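Protein (o6-methylguanine-dna methyltransferase) (Thermococcus kodakarensis, PDB 1MGT) repairs O6-methylguanine and O4-methylthymine in DNA by transferring the methyl group to one of its own cysteines, a suicide reaction that irreversibly inactivates it. Local coordinates at residues Gly88-Pro91 with Phe92-Lys95. Residues are numbered along the deposited sequence; the frame is centred on the assembly and turned at random.
Sequences GVTP and FEKK
Thr90 and Glu93 meet where the loop runs into helix 91-103, and the first helical backbone bonds start here, Lys94 N to Thr90 O at 2.9 Å and Lys95 N to Pro91 O at 3.1 Å. Thr90 is the N-cap. Its OG1 sits between its own backbone N and carbonyl carbon (chi1 69°), which turns the oxygen over the first turn to accept from Glu93 N at 3.1 Å, nearly straight at 167°. Glu93 answers in the other direction: with CG beside its backbone N and the chain extended from there, the carboxylate reaches back across the Thr90 side chain, and OE1 accepts from Thr90 N at 3.0 Å. That N-H comes from above the carboxylate plane, 49° out of it. OE1 also forms a salt bridge with Arg50, whose NH1 bonds Gly88 O as well, so the same guanidinium ties the loop to the carboxylate. A water 2.6 Å from Thr90 OG1 makes a weak, long bond to Glu93 OE2. Val89 CG1 rests against Glu93 CB at 3.6 Å. Replacing Glu93 with an alanine would probably leave Thr90 N without its acceptor in the capping box and Arg50 without this anionic mate. Around this turn, Lys94 makes a cation-pi contact with Phe86, and Phe92 packs on Ala125 of helix 123-131. The reciprocal bonds between Thr90 and Glu93 form a capping box, here at the start of helix 91-103, which belongs to the DNA-binding part of this methyltransferase.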
ATOM      1  N   GLY A  88      11.283   8.770   3.121  1.00 12.28           N
ATOM      2  CA  GLY A  88      11.317   7.865   4.250  1.00 13.59           C
ATOM      3  C   GLY A  88      11.380   6.379   3.807  1.00 12.38           C
ATOM      4  O   GLY A  88      11.005   5.524   4.599  1.00 15.53           O
ATOM      5  N   VAL A  89      11.807   6.130   2.591  1.00 12.27           N
ATOM      6  CA  VAL A  89      11.896   4.718   2.097  1.00 11.57           C
ATOM      7  C   VAL A  89      13.383   4.452   1.845  1.00 10.80           C
ATOM      8  O   VAL A  89      14.011   5.306   1.191  1.00 12.50           O
ATOM      9  CB  VAL A  89      11.056   4.524   0.837  1.00 12.21           C
ATOM     10  CG1 VAL A  89      11.183   3.096   0.252  1.00 11.83           C
ATOM     11  CG2 VAL A  89       9.569   4.753   1.137  1.00 12.12           C
ATOM     12  N   THR A  90      13.927   3.390   2.389  1.00 11.36           N
ATOM     13  CA  THR A  90      15.367   3.088   2.170  1.00 12.86           C
ATOM     14  C   THR A  90      15.586   2.585   0.751  1.00 13.48           C
ATOM     15  O   THR A  90      14.673   2.142   0.038  1.00 10.42           O
ATOM     16  CB  THR A  90      15.900   2.047   3.152  1.00 12.97           C
ATOM     17  OG1 THR A  90      15.322   0.751   2.888  1.00 12.64           O
ATOM     18  CG2 THR A  90      15.661   2.402   4.609  1.00 12.97           C
ATOM     19  N   PRO A  91      16.825   2.641   0.257  1.00 13.96           N
ATOM     20  CA  PRO A  91      17.148   2.167  -1.073  1.00 14.50           C
ATOM     21  C   PRO A  91      16.724   0.695  -1.240  1.00 11.67           C
ATOM     22  O   PRO A  91      16.197   0.358  -2.312  1.00 15.10           O
ATOM     23  CB  PRO A  91      18.669   2.324  -1.157  1.00 17.35           C
ATOM     24  CG  PRO A  91      18.981   3.426  -0.169  1.00 17.58           C
ATOM     25  CD  PRO A  91      18.023   3.166   0.984  1.00 16.38           C
ATOM     26  N   PHE A  92      16.924  -0.138  -0.243  1.00 11.35           N
ATOM     27  CA  PHE A  92      16.535  -1.547  -0.310  1.00 11.77           C
ATOM     28  C   PHE A  92      15.006  -1.651  -0.437  1.00 12.88           C
ATOM     29  O   PHE A  92      14.447  -2.328  -1.277  1.00 11.40           O
ATOM     30  CB  PHE A  92      16.964  -2.344   0.909  1.00 13.08           C
ATOM     31  CG  PHE A  92      16.368  -3.728   0.953  1.00 13.00           C
ATOM     32  CD1 PHE A  92      16.767  -4.662  -0.005  1.00 15.61           C
ATOM     33  CD2 PHE A  92      15.496  -4.118   1.935  1.00 13.85           C
ATOM     34  CE1 PHE A  92      16.247  -5.940   0.029  1.00 14.08           C
ATOM     35  CE2 PHE A  92      14.966  -5.389   1.967  1.00 15.92           C
ATOM     36  CZ  PHE A  92      15.347  -6.298   1.004  1.00 14.70           C
ATOM     37  N   GLU A  93      14.297  -0.949   0.484  1.00 11.30           N
ATOM     38  CA  GLU A  93      12.837  -0.991   0.418  1.00 11.87           C
ATOM     39  C   GLU A  93      12.332  -0.543  -0.929  1.00 11.21           C
ATOM     40  O   GLU A  93      11.427  -1.153  -1.498  1.00 10.95           O
ATOM     41  CB  GLU A  93      12.232  -0.117   1.551  1.00 10.57           C
ATOM     42  CG  GLU A  93      12.476  -0.735   2.929  1.00 12.40           C
ATOM     43  CD  GLU A  93      12.343   0.284   4.060  1.00 12.93           C
ATOM     44  OE1 GLU A  93      12.092   1.477   3.763  1.00 11.68           O
ATOM     45  OE2 GLU A  93      12.489  -0.127   5.231  1.00 14.08           O
ATOM     46  N   LYS A  94      12.873   0.533  -1.496  1.00 10.31           N
ATOM     47  CA  LYS A  94      12.462   1.033  -2.779  1.00 11.16           C
ATOM     48  C   LYS A  94      12.639  -0.033  -3.873  1.00 11.67           C
ATOM     49  O   LYS A  94      11.753  -0.173  -4.717  1.00 10.97           O
ATOM     50  CB  LYS A  94      13.270   2.266  -3.205  1.00 12.49           C
ATOM     51  CG  LYS A  94      12.894   2.824  -4.578  1.00 13.58           C
ATOM     52  CD  LYS A  94      13.425   4.269  -4.673  1.00 17.37           C
ATOM     53  CE  LYS A  94      13.035   4.874  -6.024  1.00 21.46           C
ATOM     54  NZ  LYS A  94      13.929   6.034  -6.336  1.00 26.77           N
ATOM     55  N   LYS A  95      13.764  -0.719  -3.823  1.00 13.49           N
ATOM     56  CA  LYS A  95      14.069  -1.778  -4.811  1.00 15.58           C
ATOM     57  C   LYS A  95      13.015  -2.870  -4.743  1.00 12.16           C
ATOM     58  O   LYS A  95      12.483  -3.324  -5.762  1.00 11.78           O
ATOM     59  CB  LYS A  95      15.458  -2.340  -4.554  1.00 18.42           C
ATOM     60  CG  LYS A  95      15.898  -3.547  -5.385  1.00 22.50           C
ATOM     61  CD  LYS A  95      17.107  -4.190  -4.682  1.00 26.26           C
ATOM     62  CE  LYS A  95      17.737  -5.308  -5.489  1.00 29.62           C
ATOM     63  NZ  LYS A  95      18.514  -6.235  -4.584  1.00 32.05           N
TER
HETATM   64  O   HOH W   1      15.739  -1.114   4.615  1.00 29.62           O